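Local coordinates for protein beta-galacturonidase (PDB 6NCW) that hydrolyses beta-linked galacturonides as a family 2 glycoside hydrolase and may also act on beta-glucuronides, at residues A[270-275]-A[506-511]; A[424-429]-A[462-467]. One frame throughout, in Å; residues are numbered along the deposited sequence.

In the fold
Both contacts are buried pairings of parallel strands in the TIM barrel domain, and they share a wall of the barrel: strand 504-509 of contact 1 and strand 461-466 of contact 2 are neighbours, joined by probable hydrogen bonds from Tyr508 N to Ile463 O and from Trp510 N to Ile466 O. Contact 1 ties the first barrel strand to the last, whereas contact 2 joins the two strands of one beta-alpha-beta unit, its segments only 33 residues apart in sequence. Their chemistry differs accordingly. Contact 1 is mostly backbone bonding and apolar or aromatic packing; contact 2 adds a beta bulge and a polar cluster, Asn428, Thr464 and the galacturonate-binding Glu465, at the active site.

Contact 1. Residues A[270-275]-A[506-511]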
loop_
_atom_site.group_PDB
_atom_site.type_symbol
_atom_site.label_atom_id
_atom_site.label_comp_id
_atom_site.label_asym_id
_atom_site.label_seq_id
_atom_site.Cartn_x
_atom_site.Cartn_y
_atom_site.Cartn_z
ATOM N N LEU A 270 -19.712 -24.161 -28.506
ATOM C CA LEU A 270 -18.754 -23.705 -27.507
ATOM C C LEU A 270 -19.157 -22.366 -26.887
ATOM O O LEU A 270 -19.611 -21.454 -27.582
ATOM C CB LEU A 270 -17.387 -23.587 -28.177
ATOM C CG LEU A 270 -16.116 -23.532 -27.360
ATOM C CD1 LEU A 270 -16.031 -24.697 -26.402
ATOM C CD2 LEU A 270 -14.980 -23.577 -28.350
ATOM N N ARG A 271 -19.001 -22.254 -25.563
ATOM C CA ARG A 271 -19.052 -20.976 -24.860
ATOM C C ARG A 271 -17.648 -20.629 -24.364
ATOM O O ARG A 271 -17.050 -21.390 -23.593
ATOM C CB ARG A 271 -20.028 -21.008 -23.686
ATOM C CG ARG A 271 -20.033 -19.692 -22.908
ATOM C CD ARG A 271 -20.779 -19.770 -21.572
ATOM N NE ARG A 271 -22.217 -19.946 -21.755
ATOM C CZ ARG A 271 -22.838 -21.111 -21.621
ATOM N NH1 ARG A 271 -22.148 -22.195 -21.292
ATOM N NH2 ARG A 271 -24.147 -21.193 -21.814
ATOM N N ILE A 272 -17.131 -19.487 -24.800
ATOM C CA ILE A 272 -15.800 -19.026 -24.416
ATOM C C ILE A 272 -15.883 -18.239 -23.108
ATOM O O ILE A 272 -16.595 -17.231 -23.025
ATOM C CB ILE A 272 -15.168 -18.182 -25.535
ATOM C CG1 ILE A 272 -14.956 -19.051 -26.766
ATOM C CG2 ILE A 272 -13.821 -17.604 -25.107
ATOM C CD1 ILE A 272 -14.032 -20.216 -26.525
ATOM N N LYS A 273 -15.156 -18.707 -22.086
ATOM C CA LYS A 273 -15.015 -18.056 -20.778
ATOM C C LYS A 273 -13.523 -17.767 -20.597
ATOM O O LYS A 273 -12.790 -18.572 -20.031
ATOM C CB LYS A 273 -15.545 -18.944 -19.634
ATOM C CG LYS A 273 -16.999 -19.446 -19.800
ATOM C CD LYS A 273 -17.490 -20.157 -18.540
ATOM C CE LYS A 273 -16.905 -21.555 -18.409
ATOM N NZ LYS A 273 -16.808 -22.032 -16.991
ATOM N N GLY A 274 -13.051 -16.619 -21.083
ATOM C CA GLY A 274 -11.641 -16.430 -21.329
ATOM C C GLY A 274 -10.994 -15.273 -20.583
ATOM O O GLY A 274 -11.658 -14.405 -19.984
ATOM N N PHE A 275 -9.664 -15.268 -20.661
ATOM C CA PHE A 275 -8.817 -14.176 -20.217
ATOM C C PHE A 275 -7.839 -13.794 -21.310
ATOM O O PHE A 275 -7.215 -14.660 -21.941
ATOM C CB PHE A 275 -8.044 -14.533 -18.946
ATOM C CG PHE A 275 -8.828 -14.298 -17.694
ATOM C CD1 PHE A 275 -8.917 -13.023 -17.154
ATOM C CD2 PHE A 275 -9.480 -15.350 -17.055
ATOM C CE1 PHE A 275 -9.665 -12.797 -15.995
ATOM C CE2 PHE A 275 -10.212 -15.135 -15.901
ATOM C CZ PHE A 275 -10.309 -13.851 -15.368
ATOM N N GLY A 506 -19.163 -15.787 -26.431
ATOM C CA GLY A 506 -18.472 -15.616 -25.168
ATOM C C GLY A 506 -17.559 -14.400 -25.196
ATOM O O GLY A 506 -17.728 -13.502 -26.019
ATOM N N VAL A 507 -16.574 -14.412 -24.290
ATOM C CA VAL A 507 -15.843 -13.204 -23.907
ATOM C C VAL A 507 -14.434 -13.575 -23.449
ATOM O O VAL A 507 -14.223 -14.624 -22.830
ATOM C CB VAL A 507 -16.593 -12.441 -22.780
ATOM C CG1 VAL A 507 -16.819 -13.355 -21.574
ATOM C CG2 VAL A 507 -15.793 -11.215 -22.329
ATOM N N TYR A 508 -13.462 -12.696 -23.750
ATOM C CA TYR A 508 -12.171 -12.673 -23.065
ATOM C C TYR A 508 -12.088 -11.391 -22.258
ATOM O O TYR A 508 -12.124 -10.289 -22.819
ATOM C CB TYR A 508 -10.973 -12.754 -24.017
ATOM C CG TYR A 508 -10.842 -14.062 -24.729
ATOM C CD1 TYR A 508 -11.326 -14.213 -26.029
ATOM C CD2 TYR A 508 -10.241 -15.160 -24.113
ATOM C CE1 TYR A 508 -11.229 -15.426 -26.696
ATOM C CE2 TYR A 508 -10.126 -16.372 -24.777
ATOM C CZ TYR A 508 -10.635 -16.504 -26.065
ATOM O OH TYR A 508 -10.535 -17.704 -26.735
ATOM N N ILE A 509 -11.979 -11.544 -20.943
ATOM C CA ILE A 509 -11.738 -10.402 -20.075
ATOM C C ILE A 509 -10.377 -9.788 -20.380
ATOM O O ILE A 509 -9.359 -10.490 -20.497
ATOM C CB ILE A 509 -11.845 -10.834 -18.604
ATOM C CG1 ILE A 509 -13.316 -11.149 -18.273
ATOM C CG2 ILE A 509 -11.351 -9.720 -17.690
ATOM C CD1 ILE A 509 -13.519 -11.962 -17.037
ATOM N N TRP A 510 -10.351 -8.468 -20.502
ATOM C CA TRP A 510 -9.105 -7.720 -20.489
ATOM C C TRP A 510 -8.922 -7.216 -19.064
ATOM O O TRP A 510 -9.660 -6.325 -18.633
ATOM C CB TRP A 510 -9.117 -6.547 -21.477
ATOM C CG TRP A 510 -7.798 -5.842 -21.401
ATOM C CD1 TRP A 510 -7.428 -4.880 -20.499
ATOM C CD2 TRP A 510 -6.618 -6.131 -22.190
ATOM N NE1 TRP A 510 -6.107 -4.530 -20.696
ATOM C CE2 TRP A 510 -5.589 -5.284 -21.725
ATOM C CE3 TRP A 510 -6.347 -7.015 -23.248
ATOM C CZ2 TRP A 510 -4.305 -5.283 -22.289
ATOM C CZ3 TRP A 510 -5.072 -7.013 -23.812
ATOM C CH2 TRP A 510 -4.064 -6.149 -23.322
ATOM N N GLN A 511 -7.952 -7.770 -18.318
ATOM C CA GLN A 511 -7.067 -8.843 -18.722
ATOM C C GLN A 511 -6.728 -9.628 -17.460
ATOM O O GLN A 511 -7.202 -9.308 -16.392
ATOM C CB GLN A 511 -5.791 -8.316 -19.419
ATOM C CG GLN A 511 -4.901 -7.449 -18.529
ATOM C CD GLN A 511 -3.553 -7.106 -19.171
ATOM O OE1 GLN A 511 -2.920 -7.955 -19.849
ATOM N NE2 GLN A 511 -3.109 -5.854 -18.974
#
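With chi1 at -64° the CG1 branch of Ile272 sits beside its backbone N, which leaves CG2 opposite that N and over one face of the Tyr508 ring, 3.9 Å from the ring centroid and displaced toward the rim, a CH-pi contact. A chi1 of -67° lays the Tyr508 ring back along strand 272-275, where its CD2 passes 3.4 Å from Gly274 CA and the ring lies close to the glycine backbone. On the other face of the sheet Phe275 and Ile509 lie side by side and point the same way, with Phe275 CE1 3.9 Å from Ile509 CG2. Three backbone bonds zip the parallel strands: Val507 N to Ile272 O (3.1 Å), Gly274 N to Val507 O (2.9 Å) and Ile509 N to Gly274 O (3.0 Å). Gly506 CA adds a CA-H...O contact to Ile272 O at 3.3 Å. This pairing of the first and last barrel strands closes the TIM barrel. Tyr508 OH reaches Ser307 OG and Tyr371 OH on the inner side, where Ile272 meets Leu462 of strand 461-466. On the outer side helix 544-553 covers Phe275 and Ile509 through Val548, helix 484-500 packs on Val507 and Ile509, and Lys273 NZ is held by the carbonyl oxygens of Gly304, Tyr552 and Leu555.

Contact 2. Residues A[424-429]-A[462-467]; sequences VVSYNI and LITEIG
Asn428 meets both Thr464 and Glu465 through polar groups. Thr464 OG1 donates to Asn428 OD1 at 2.7 Å, tilted 25° from the carbonyl plane, while the Asn428 amide stacks on the Glu465 carboxylate with planes 15° apart, Asn428 CG to Glu465 CD 3.4 Å. Asn428 CG stands anti to its carbonyl carbon (chi1 -56°), which brings the amide across to Glu465. Backbone bonds join the parallel strands: Leu462 N to Val425 O, Tyr427 N to Leu462 O, Thr464 N to Tyr427 O and Ile429 N to Glu465 O (2.9 Å). Between the last two the register slips by one residue, a beta bulge at Thr464. Apolar contacts flank the bonds: Ile429 CD1 meets Ile463 CD1 at 3.9 Å, the two side chains crossing at about a right angle, and Ser426 CB presses tightly on Thr464 CG2 at 3.5 Å. Asn428 ND2 turns to Asn377 OD1 and Glu378 OE2. A glycerol, probably from the crystallisation liquor, hydrogen-bonds to Glu465 OE1. Arg309 NH1 at OE1, Tyr430 OH at OE2 and the stacked Asn428 amide should together fix the orientation of this galacturonate-binding carboxylate at the barrel's active site.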
loop_
_atom_site.group_PDB
_atom_site.type_symbol
_atom_site.label_atom_id
_atom_site.label_comp_id
_atom_site.label_asym_id
_atom_site.label_seq_id
_atom_site.Cartn_x
_atom_site.Cartn_y
_atom_site.Cartn_z
ATOM N N VAL A 424 -14.962 -15.676 -37.756
ATOM C CA VAL A 424 -15.560 -15.162 -36.530
ATOM C C VAL A 424 -15.347 -13.660 -36.497
ATOM O O VAL A 424 -14.271 -13.178 -36.873
ATOM C CB VAL A 424 -14.950 -15.831 -35.280
ATOM C CG1 VAL A 424 -15.611 -15.306 -33.989
ATOM C CG2 VAL A 424 -15.090 -17.333 -35.380
ATOM N N VAL A 425 -16.388 -12.918 -36.080
ATOM C CA VAL A 425 -16.292 -11.474 -35.852
ATOM C C VAL A 425 -15.989 -11.229 -34.380
ATOM O O VAL A 425 -16.686 -11.751 -33.504
ATOM C CB VAL A 425 -17.594 -10.762 -36.248
ATOM C CG1 VAL A 425 -17.442 -9.262 -36.030
ATOM C CG2 VAL A 425 -17.996 -11.096 -37.689
ATOM N N SER A 426 -14.968 -10.420 -34.099
ATOM C CA SER A 426 -14.544 -10.176 -32.723
ATOM C C SER A 426 -14.354 -8.691 -32.475
ATOM O O SER A 426 -13.811 -7.974 -33.323
ATOM C CB SER A 426 -13.242 -10.922 -32.417
ATOM O OG SER A 426 -13.413 -12.292 -32.680
ATOM N N TYR A 427 -14.791 -8.232 -31.302
ATOM C CA TYR A 427 -14.733 -6.819 -30.960
ATOM C C TYR A 427 -14.204 -6.604 -29.547
ATOM O O TYR A 427 -14.540 -7.345 -28.625
ATOM C CB TYR A 427 -16.106 -6.188 -31.118
ATOM C CG TYR A 427 -16.234 -5.487 -32.451
ATOM C CD1 TYR A 427 -16.760 -6.136 -33.570
ATOM C CD2 TYR A 427 -15.791 -4.187 -32.599
ATOM C CE1 TYR A 427 -16.861 -5.473 -34.809
ATOM C CE2 TYR A 427 -15.886 -3.524 -33.813
ATOM C CZ TYR A 427 -16.416 -4.158 -34.908
ATOM O OH TYR A 427 -16.483 -3.448 -36.092
ATOM N N ASN A 428 -13.328 -5.617 -29.408
ATOM C CA ASN A 428 -12.889 -5.101 -28.116
ATOM C C ASN A 428 -13.777 -3.917 -27.743
ATOM O O ASN A 428 -13.856 -2.938 -28.495
ATOM C CB ASN A 428 -11.429 -4.657 -28.186
ATOM C CG ASN A 428 -10.510 -5.767 -28.652
ATOM O OD1 ASN A 428 -10.865 -6.946 -28.579
ATOM N ND2 ASN A 428 -9.317 -5.404 -29.119
ATOM N N ILE A 429 -14.451 -4.001 -26.604
ATOM C CA ILE A 429 -15.341 -2.921 -26.168
ATOM C C ILE A 429 -15.100 -2.649 -24.693
ATOM O O ILE A 429 -14.866 -3.578 -23.909
ATOM C CB ILE A 429 -16.841 -3.234 -26.410
ATOM C CG1 ILE A 429 -17.308 -4.405 -25.552
ATOM C CG2 ILE A 429 -17.128 -3.463 -27.898
ATOM C CD1 ILE A 429 -18.826 -4.662 -25.621
ATOM N N LEU A 462 -17.571 -12.883 -30.928
ATOM C CA LEU A 462 -16.886 -12.903 -29.636
ATOM C C LEU A 462 -16.584 -11.476 -29.195
ATOM O O LEU A 462 -16.282 -10.621 -30.032
ATOM C CB LEU A 462 -15.568 -13.699 -29.713
ATOM C CG LEU A 462 -15.622 -15.221 -29.791
ATOM C CD1 LEU A 462 -14.253 -15.785 -30.110
ATOM C CD2 LEU A 462 -16.171 -15.793 -28.477
ATOM N N ILE A 463 -16.689 -11.220 -27.890
ATOM C CA ILE A 463 -16.087 -10.042 -27.262
ATOM C C ILE A 463 -14.663 -10.425 -26.859
ATOM O O ILE A 463 -14.457 -11.189 -25.910
ATOM C CB ILE A 463 -16.885 -9.566 -26.041
ATOM C CG1 ILE A 463 -18.301 -9.120 -26.441
ATOM C CG2 ILE A 463 -16.126 -8.428 -25.321
ATOM C CD1 ILE A 463 -18.311 -8.068 -27.532
ATOM N N THR A 464 -13.675 -9.915 -27.585
ATOM C CA THR A 464 -12.300 -10.328 -27.348
ATOM C C THR A 464 -11.599 -9.475 -26.299
ATOM O O THR A 464 -10.502 -9.852 -25.864
ATOM C CB THR A 464 -11.496 -10.317 -28.661
ATOM O OG1 THR A 464 -11.916 -9.224 -29.493
ATOM C CG2 THR A 464 -11.705 -11.636 -29.385
ATOM N N GLU A 465 -12.215 -8.365 -25.874
ATOM C CA GLU A 465 -11.765 -7.557 -24.737
ATOM C C GLU A 465 -12.968 -6.867 -24.120
ATOM O O GLU A 465 -13.751 -6.261 -24.846
ATOM C CB GLU A 465 -10.741 -6.482 -25.151
ATOM C CG GLU A 465 -9.352 -7.028 -25.428
ATOM C CD GLU A 465 -8.390 -5.993 -26.003
ATOM O OE1 GLU A 465 -7.489 -6.428 -26.757
ATOM O OE2 GLU A 465 -8.526 -4.772 -25.709
ATOM N N ILE A 466 -13.118 -6.997 -22.801
ATOM C CA ILE A 466 -13.942 -6.117 -21.979
ATOM C C ILE A 466 -13.347 -6.118 -20.570
ATOM O O ILE A 466 -12.821 -7.134 -20.106
ATOM C CB ILE A 466 -15.427 -6.576 -21.989
ATOM C CG1 ILE A 466 -16.358 -5.503 -21.418
ATOM C CG2 ILE A 466 -15.599 -7.887 -21.223
ATOM C CD1 ILE A 466 -17.823 -5.683 -21.879
ATOM N N GLY A 467 -13.423 -4.982 -19.879
ATOM C CA GLY A 467 -12.888 -4.925 -18.528
ATOM C C GLY A 467 -12.769 -3.498 -18.015
ATOM O O GLY A 467 -13.380 -2.565 -18.552
#